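Local coordinates for ThiJ/PfpI domain protein (Brachyspira murdochii, PDB 4HCJ) that is of unknown function but belongs to the DJ-1/PfpI family, binds magnesium and is probably a hydrolase, at residues 6-20 with 68-81. Sequence-based numbering, arbitrary orientation. Where two conformers were deposited one is given.
Sequences KTNNILYVMSGQNFQ and VEFDAVVFVGGIGC
Leu-11 and Phe-70 open the tightly packed part of this contact: CB of Leu-11 sits over one face of the ring, 3.7 Å from the centroid of Phe-70 and 12° off its normal. With CG anti to the carbonyl carbon (chi1 -62°), the Phe-70 ring comes under Leu-11 CB, its CZ near Leu-11 CD1. Phe-97 of helix 88-99 also touches this ring; in place of Phe-70, an alanine would probably strip Leu-11 CB of the ring face it lies over and cost Phe-97 one of its contacts. Parallel strands 9-13 and 72-75 join in the middle of the sheet of an alpha-beta-alpha sandwich, Leu-11 N reaching Ala-72 O nearly straight (3.0 Å, 178°). On the side of the sheet that carries Tyr-12, Val-74 CG1 and Val-76 CG2 meet its ring atom CD1; its OH bonds Ser-27. The more exposed residues 6-8 hold the buried Asp-71 carboxylate: OD1 takes Thr-7 N through its syn lone pair (2.8 Å), with a weak bond from Thr-7 OG1, while OD2 receives a weak one from Asn-8 N. Apolar packing thus fills the centre, while one good and one weak backbone N-H bond would probably stabilise the negative charge of Asp-71.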
ATOM      1  N   LYS A   6      -7.773  12.707  12.862  1.00 16.90           N
ATOM      2  CA  LYS A   6      -8.267  11.768  11.862  1.00 13.88           C
ATOM      3  C   LYS A   6      -8.875  12.513  10.682  1.00 12.45           C
ATOM      4  O   LYS A   6      -9.619  13.485  10.854  1.00 14.66           O
ATOM      5  CB  LYS A   6      -9.285  10.802  12.456  1.00 14.03           C
ATOM      6  CG  LYS A   6      -9.558   9.636  11.540  1.00 14.25           C
ATOM      7  CD  LYS A   6     -10.515   8.640  12.127  1.00 15.28           C
ATOM      8  CE  LYS A   6     -10.646   7.442  11.199  1.00 16.50           C
ATOM      9  NZ  LYS A   6     -11.738   6.539  11.633  1.00 16.38           N
ATOM     10  N   THR A   7      -8.555  12.032   9.488  1.00  9.60           N
ATOM     11  CA  THR A   7      -8.874  12.737   8.255  1.00  9.01           C
ATOM     12  C   THR A   7      -9.878  12.020   7.362  1.00  8.13           C
ATOM     13  O   THR A   7     -10.424  12.619   6.444  1.00  8.51           O
ATOM     14  CB  THR A   7      -7.584  12.947   7.427  1.00 10.36           C
ATOM     15  OG1 THR A   7      -7.075  11.673   6.986  1.00  9.52           O
ATOM     16  CG2 THR A   7      -6.514  13.679   8.241  1.00 13.46           C
ATOM     17  N   ASN A   8     -10.077  10.725   7.590  1.00  7.95           N
ATOM     18  CA  ASN A   8     -10.877   9.900   6.692  1.00  7.86           C
ATOM     19  C   ASN A   8     -10.336   9.919   5.262  1.00  7.43           C
ATOM     20  O   ASN A   8     -11.100   9.804   4.310  1.00  7.84           O
ATOM     21  CB  ASN A   8     -12.375  10.255   6.719  1.00  8.42           C
ATOM     22  CG  ASN A   8     -13.010  10.022   8.089  1.00  9.22           C
ATOM     23  OD1 ASN A   8     -12.439   9.369   8.958  1.00 10.41           O
ATOM     24  ND2 ASN A   8     -14.217  10.544   8.271  1.00  9.20           N
ATOM     25  N   ASN A   9      -9.011  10.033   5.129  1.00  7.45           N
ATOM     26  CA  ASN A   9      -8.343  10.018   3.828  1.00  7.14           C
ATOM     27  C   ASN A   9      -7.299   8.899   3.781  1.00  6.42           C
ATOM     28  O   ASN A   9      -6.606   8.643   4.772  1.00  7.34           O
ATOM     29  CB  ASN A   9      -7.601  11.330   3.571  1.00  8.08           C
ATOM     30  CG  ASN A   9      -8.515  12.528   3.467  1.00  9.56           C
ATOM     31  OD1 ASN A   9      -9.641  12.451   2.977  1.00 10.62           O
ATOM     32  ND2 ASN A   9      -8.010  13.666   3.916  1.00 11.13           N
ATOM     33  N   ILE A  10      -7.161   8.277   2.613  1.00  6.34           N
ATOM     34  CA  ILE A  10      -6.175   7.233   2.371  1.00  6.19           C
ATOM     35  C   ILE A  10      -5.328   7.604   1.160  1.00  6.12           C
ATOM     36  O   ILE A  10      -5.860   8.030   0.134  1.00  6.75           O
ATOM     37  CB  ILE A  10      -6.857   5.866   2.153  1.00  6.43           C
ATOM     38  CG1 ILE A  10      -7.562   5.408   3.429  1.00  6.83           C
ATOM     39  CG2 ILE A  10      -5.855   4.804   1.659  1.00  6.97           C
ATOM     40  CD1 ILE A  10      -8.408   4.166   3.237  1.00  7.35           C
ATOM     41  N   LEU A  11      -4.017   7.433   1.282  1.00  5.66           N
ATOM     42  CA  LEU A  11      -3.068   7.658   0.199  1.00  5.78           C
ATOM     43  C   LEU A  11      -2.635   6.351  -0.444  1.00  5.24           C
ATOM     44  O   LEU A  11      -2.221   5.433   0.280  1.00  6.00           O
ATOM     45  CB  LEU A  11      -1.814   8.329   0.745  1.00  6.26           C
ATOM     46  CG  LEU A  11      -0.688   8.557  -0.266  1.00  7.01           C
ATOM     47  CD1 LEU A  11      -1.100   9.594  -1.323  1.00  7.98           C
ATOM     48  CD2 LEU A  11       0.583   8.967   0.440  1.00  8.19           C
ATOM     49  N   TYR A  12      -2.689   6.262  -1.770  1.00  5.37           N
ATOM     50  CA  TYR A  12      -2.026   5.198  -2.496  1.00  5.01           C
ATOM     51  C   TYR A  12      -0.632   5.631  -2.943  1.00  4.95           C
ATOM     52  O   TYR A  12      -0.420   6.789  -3.328  1.00  5.55           O
ATOM     53  CB  TYR A  12      -2.818   4.820  -3.732  1.00  5.63           C
ATOM     54  CG  TYR A  12      -4.126   4.115  -3.510  1.00  5.41           C
ATOM     55  CD1 TYR A  12      -4.157   2.753  -3.235  1.00  5.51           C
ATOM     56  CD2 TYR A  12      -5.338   4.798  -3.593  1.00  5.88           C
ATOM     57  CE1 TYR A  12      -5.341   2.075  -3.064  1.00  5.76           C
ATOM     58  CE2 TYR A  12      -6.542   4.122  -3.437  1.00  5.75           C
ATOM     59  CZ  TYR A  12      -6.538   2.766  -3.172  1.00  5.58           C
ATOM     60  OH  TYR A  12      -7.748   2.121  -3.049  1.00  6.34           O
ATOM     61  N   VAL A  13       0.296   4.685  -2.928  1.00  5.17           N
ATOM     62  CA  VAL A  13       1.596   4.808  -3.580  1.00  5.52           C
ATOM     63  C   VAL A  13       1.662   3.708  -4.625  1.00  5.53           C
ATOM     64  O   VAL A  13       1.505   2.528  -4.285  1.00  5.88           O
ATOM     65  CB  VAL A  13       2.745   4.633  -2.554  1.00  6.08           C
ATOM     66  CG1 VAL A  13       4.088   4.439  -3.247  1.00  7.00           C
ATOM     67  CG2 VAL A  13       2.779   5.820  -1.591  1.00  6.46           C
HETATM   68  N   MSE A  14       1.871   4.064  -5.894  1.00  5.50           N
HETATM   69  CA  MSE A  14       1.897   3.046  -6.935  1.00  6.20           C
HETATM   70  C   MSE A  14       2.618   3.554  -8.158  1.00  5.93           C
HETATM   71  O   MSE A  14       2.846   4.761  -8.326  1.00  6.35           O
HETATM   72  CB  MSE A  14       0.479   2.556  -7.275  1.00  7.53           C
HETATM   73  CG  MSE A  14      -0.382   3.554  -8.023  1.00  7.57           C
HETATM   74 SE   MSE A  14      -2.249   3.045  -7.699  0.80  6.44          SE
HETATM   75  CE  MSE A  14      -3.067   3.860  -9.235  1.00  8.73           C
ATOM     76  N   SER A  15       3.014   2.619  -9.012  0.63  6.51           N
ATOM     77  CA  SER A  15       3.659   2.949 -10.273  0.63  7.08           C
ATOM     78  C   SER A  15       2.648   3.544 -11.252  0.63  7.36           C
ATOM     79  O   SER A  15       1.507   3.075 -11.356  0.63  8.02           O
ATOM     80  CB  SER A  15       4.336   1.706 -10.861  0.63  8.04           C
ATOM     81  OG  SER A  15       3.406   0.661 -11.097  0.63  7.55           O
ATOM     82  N   GLY A  16       3.094   4.552 -11.994  1.00  7.51           N
ATOM     83  CA  GLY A  16       2.245   5.232 -12.956  1.00  9.08           C
ATOM     84  C   GLY A  16       1.877   4.366 -14.141  1.00  9.93           C
ATOM     85  O   GLY A  16       0.873   4.612 -14.800  1.00 14.19           O
ATOM     86  N   GLN A  17       2.689   3.373 -14.449  0.61  8.68           N
ATOM     87  CA  GLN A  17       2.297   2.398 -15.451  0.61  9.21           C
ATOM     88  C   GLN A  17       2.463   1.009 -14.881  0.61  8.23           C
ATOM     89  O   GLN A  17       3.399   0.737 -14.128  0.61  9.02           O
ATOM     90  CB  GLN A  17       3.121   2.549 -16.722  0.61 11.09           C
ATOM     91  CG  GLN A  17       3.319   4.005 -17.180  0.61 11.80           C
ATOM     92  CD  GLN A  17       2.060   4.728 -17.691  0.61 12.76           C
ATOM     93  OE1 GLN A  17       0.998   4.143 -17.821  0.61 14.58           O
ATOM     94  NE2 GLN A  17       2.189   6.016 -17.923  0.61 13.98           N
ATOM     95  N   ASN A  18       1.532   0.141 -15.242  1.00  7.63           N
ATOM     96  CA  ASN A  18       1.562  -1.262 -14.870  1.00  7.70           C
ATOM     97  C   ASN A  18       1.402  -1.538 -13.385  1.00  6.91           C
ATOM     98  O   ASN A  18       1.880  -2.556 -12.881  1.00  7.19           O
ATOM     99  CB  ASN A  18       2.790  -1.963 -15.445  1.00  9.87           C
ATOM    100  CG  ASN A  18       2.748  -1.991 -16.945  1.00 14.10           C
ATOM    101  OD1 ASN A  18       1.675  -2.091 -17.540  1.00 14.01           O
ATOM    102  ND2 ASN A  18       3.898  -1.843 -17.573  1.00 19.75           N
ATOM    103  N   PHE A  19       0.664  -0.669 -12.688  1.00  7.04           N
ATOM    104  CA  PHE A  19       0.173  -1.035 -11.368  1.00  6.53           C
ATOM    105  C   PHE A  19      -0.881  -2.143 -11.506  1.00  6.56           C
ATOM    106  O   PHE A  19      -1.480  -2.346 -12.564  1.00  6.78           O
ATOM    107  CB  PHE A  19      -0.380   0.185 -10.621  1.00  7.03           C
ATOM    108  CG  PHE A  19      -1.655   0.766 -11.214  1.00  6.70           C
ATOM    109  CD1 PHE A  19      -2.903   0.273 -10.843  1.00  7.03           C
ATOM    110  CD2 PHE A  19      -1.600   1.801 -12.140  1.00  7.42           C
ATOM    111  CE1 PHE A  19      -4.075   0.801 -11.378  1.00  7.36           C
ATOM    112  CE2 PHE A  19      -2.769   2.338 -12.682  1.00  7.28           C
ATOM    113  CZ  PHE A  19      -4.006   1.834 -12.307  1.00  7.38           C
ATOM    114  N   GLN A  20      -1.104  -2.867 -10.416  1.00  6.14           N
ATOM    115  CA  GLN A  20      -2.034  -3.984 -10.441  1.00  6.45           C
ATOM    116  C   GLN A  20      -3.469  -3.476 -10.338  1.00  6.41           C
ATOM    117  O   GLN A  20      -3.897  -3.027  -9.270  1.00  6.81           O
ATOM    118  CB  GLN A  20      -1.720  -4.963  -9.307  1.00  6.80           C
ATOM    119  CG  GLN A  20      -2.442  -6.286  -9.440  1.00  7.38           C
ATOM    120  CD  GLN A  20      -1.898  -7.120 -10.573  1.00  7.81           C
ATOM    121  OE1 GLN A  20      -0.691  -7.360 -10.647  1.00  8.74           O
ATOM    122  NE2 GLN A  20      -2.774  -7.528 -11.488  1.00  9.50           N
ATOM    123  N   VAL A  68       0.183  14.362   7.501  0.58 13.23           N
ATOM    124  CA  VAL A  68      -0.879  14.918   8.339  0.58 13.98           C
ATOM    125  C   VAL A  68      -2.232  14.892   7.631  0.58 13.17           C
ATOM    126  O   VAL A  68      -3.276  14.992   8.271  0.58 13.33           O
ATOM    127  CB  VAL A  68      -0.545  16.361   8.813  0.58 16.06           C
ATOM    128  CG1 VAL A  68      -0.806  17.372   7.708  0.58 14.89           C
ATOM    129  CG2 VAL A  68      -1.339  16.714  10.060  0.58 19.60           C
ATOM    130  N   GLU A  69      -2.213  14.733   6.308  0.58 11.74           N
ATOM    131  CA  GLU A  69      -3.439  14.771   5.520  0.58 12.16           C
ATOM    132  C   GLU A  69      -4.064  13.402   5.276  0.58 10.08           C
ATOM    133  O   GLU A  69      -5.061  13.309   4.565  0.58 10.27           O
ATOM    134  CB  GLU A  69      -3.172  15.444   4.169  0.58 15.56           C
ATOM    135  CG  GLU A  69      -2.661  16.877   4.284  0.58 22.24           C
ATOM    136  CD  GLU A  69      -2.513  17.553   2.938  0.58 31.06           C
ATOM    137  OE1 GLU A  69      -2.289  18.777   2.922  0.58 38.17           O
ATOM    138  OE2 GLU A  69      -2.625  16.865   1.900  0.58 31.75           O
ATOM    139  N   PHE A  70      -3.477  12.352   5.848  1.00  8.51           N
ATOM    140  CA  PHE A  70      -3.931  10.979   5.599  1.00  7.62           C
ATOM    141  C   PHE A  70      -3.940  10.139   6.863  1.00  8.06           C
ATOM    142  O   PHE A  70      -3.147  10.367   7.765  1.00 10.07           O
ATOM    143  CB  PHE A  70      -3.030  10.306   4.560  1.00  7.67           C
ATOM    144  CG  PHE A  70      -3.051  10.976   3.225  1.00  7.62           C
ATOM    145  CD1 PHE A  70      -4.093  10.739   2.353  1.00  7.95           C
ATOM    146  CD2 PHE A  70      -2.032  11.844   2.843  1.00  8.59           C
ATOM    147  CE1 PHE A  70      -4.144  11.351   1.111  1.00  8.91           C
ATOM    148  CE2 PHE A  70      -2.071  12.463   1.597  1.00  9.31           C
ATOM    149  CZ  PHE A  70      -3.135  12.221   0.736  1.00  9.80           C
ATOM    150  N   ASP A  71      -4.821   9.139   6.905  1.00  7.33           N
ATOM    151  CA  ASP A  71      -4.849   8.175   8.003  1.00  7.04           C
ATOM    152  C   ASP A  71      -4.027   6.922   7.700  1.00  6.71           C
ATOM    153  O   ASP A  71      -3.664   6.184   8.624  1.00  7.12           O
ATOM    154  CB  ASP A  71      -6.290   7.741   8.290  1.00  7.62           C
ATOM    155  CG  ASP A  71      -7.183   8.883   8.727  1.00  8.41           C
ATOM    156  OD1 ASP A  71      -6.676   9.905   9.248  1.00  9.32           O
ATOM    157  OD2 ASP A  71      -8.405   8.727   8.550  1.00  9.18           O
ATOM    158  N   ALA A  72      -3.777   6.648   6.426  1.00  6.39           N
ATOM    159  CA  ALA A  72      -3.139   5.413   5.986  1.00  6.15           C
ATOM    160  C   ALA A  72      -2.467   5.659   4.658  1.00  5.81           C
ATOM    161  O   ALA A  72      -2.916   6.516   3.875  1.00  6.16           O
ATOM    162  CB  ALA A  72      -4.169   4.311   5.819  1.00  7.03           C
ATOM    163  N   VAL A  73      -1.437   4.866   4.399  1.00  5.70           N
ATOM    164  CA  VAL A  73      -0.845   4.734   3.077  1.00  5.60           C
ATOM    165  C   VAL A  73      -0.990   3.285   2.635  1.00  5.18           C
ATOM    166  O   VAL A  73      -0.879   2.363   3.449  1.00  5.91           O
ATOM    167  CB  VAL A  73       0.633   5.216   3.063  1.00  6.25           C
ATOM    168  CG1 VAL A  73       1.518   4.387   4.005  1.00  6.57           C
ATOM    169  CG2 VAL A  73       1.202   5.193   1.660  1.00  6.92           C
ATOM    170  N   VAL A  74      -1.276   3.114   1.348  1.00  5.07           N
ATOM    171  CA  VAL A  74      -1.455   1.798   0.731  1.00  5.24           C
ATOM    172  C   VAL A  74      -0.507   1.671  -0.452  1.00  4.92           C
ATOM    173  O   VAL A  74      -0.620   2.422  -1.446  1.00  5.31           O
ATOM    174  CB  VAL A  74      -2.903   1.611   0.254  1.00  5.92           C
ATOM    175  CG1 VAL A  74      -3.058   0.314  -0.540  1.00  6.55           C
ATOM    176  CG2 VAL A  74      -3.874   1.663   1.435  1.00  7.23           C
ATOM    177  N   PHE A  75       0.420   0.723  -0.353  1.00  5.17           N
ATOM    178  CA  PHE A  75       1.373   0.414  -1.422  1.00  5.36           C
ATOM    179  C   PHE A  75       0.783  -0.663  -2.324  1.00  5.40           C
ATOM    180  O   PHE A  75       0.620  -1.818  -1.911  1.00  6.00           O
ATOM    181  CB  PHE A  75       2.712  -0.039  -0.821  1.00  5.45           C
ATOM    182  CG  PHE A  75       3.416   1.043  -0.054  1.00  5.71           C
ATOM    183  CD1 PHE A  75       4.274   1.926  -0.707  1.00  6.20           C
ATOM    184  CD2 PHE A  75       3.224   1.197   1.316  1.00  6.17           C
ATOM    185  CE1 PHE A  75       4.909   2.950  -0.014  1.00  6.73           C
ATOM    186  CE2 PHE A  75       3.858   2.228   2.007  1.00  6.32           C
ATOM    187  CZ  PHE A  75       4.694   3.104   1.337  1.00  6.60           C
ATOM    188  N   VAL A  76       0.458  -0.276  -3.553  1.00  6.06           N
ATOM    189  CA  VAL A  76      -0.107  -1.179  -4.542  1.00  6.39           C
ATOM    190  C   VAL A  76       1.009  -1.833  -5.346  1.00  6.09           C
ATOM    191  O   VAL A  76       2.036  -1.199  -5.616  1.00  6.62           O
ATOM    192  CB  VAL A  76      -1.092  -0.393  -5.468  1.00  8.39           C
ATOM    193  CG1 VAL A  76      -1.468  -1.176  -6.717  1.00  7.78           C
ATOM    194  CG2 VAL A  76      -2.341  -0.002  -4.681  1.00 11.74           C
ATOM    195  N   GLY A  77       0.810  -3.097  -5.708  1.00  5.98           N
ATOM    196  CA  GLY A  77       1.776  -3.851  -6.467  1.00  6.04           C
ATOM    197  C   GLY A  77       1.572  -3.788  -7.976  1.00  5.99           C
ATOM    198  O   GLY A  77       1.280  -2.723  -8.561  1.00  6.58           O
ATOM    199  N   GLY A  78       1.738  -4.953  -8.595  1.00  6.58           N
ATOM    200  CA  GLY A  78       1.795  -5.077 -10.038  1.00  7.02           C
ATOM    201  C   GLY A  78       3.232  -5.074 -10.512  1.00  6.76           C
ATOM    202  O   GLY A  78       4.138  -4.614  -9.815  1.00  7.24           O
ATOM    203  N   ILE A  79       3.437  -5.546 -11.734  1.00  7.31           N
ATOM    204  CA  ILE A  79       4.781  -5.611 -12.287  1.00  8.28           C
ATOM    205  C   ILE A  79       5.456  -4.240 -12.318  1.00  7.86           C
ATOM    206  O   ILE A  79       6.670  -4.137 -12.128  1.00  8.46           O
ATOM    207  CB  ILE A  79       4.764  -6.307 -13.680  1.00 10.30           C
ATOM    208  CG1 ILE A  79       6.187  -6.565 -14.195  1.00 13.21           C
ATOM    209  CG2 ILE A  79       3.926  -5.522 -14.688  1.00 10.66           C
ATOM    210  CD1 ILE A  79       6.241  -7.475 -15.421  1.00 16.12           C
ATOM    211  N   GLY A  80       4.679  -3.171 -12.519  1.00  7.49           N
ATOM    212  CA  GLY A  80       5.266  -1.843 -12.511  1.00  7.57           C
ATOM    213  C   GLY A  80       5.854  -1.433 -11.166  1.00  7.37           C
ATOM    214  O   GLY A  80       6.717  -0.560 -11.097  1.00  7.74           O
ATOM    215  N   CYS A  81       5.391  -2.055 -10.084  1.00  7.40           N
ATOM    216  CA  CYS A  81       5.881  -1.716  -8.745  1.00  7.43           C
ATOM    217  C   CYS A  81       7.375  -2.031  -8.585  1.00  7.42           C
ATOM    218  O   CYS A  81       8.056  -1.421  -7.756  1.00  7.47           O
ATOM    219  CB  CYS A  81       5.060  -2.454  -7.689  1.00  8.00           C
ATOM    220  SG  CYS A  81       5.442  -1.978  -5.993  1.00  8.05           S
TER
HETATM  221  O   HOH W   1       2.577  -0.126  -8.154  1.00  8.70           O
HETATM  222  O   HOH W   2       1.347  -7.461 -12.552  0.85 12.44           O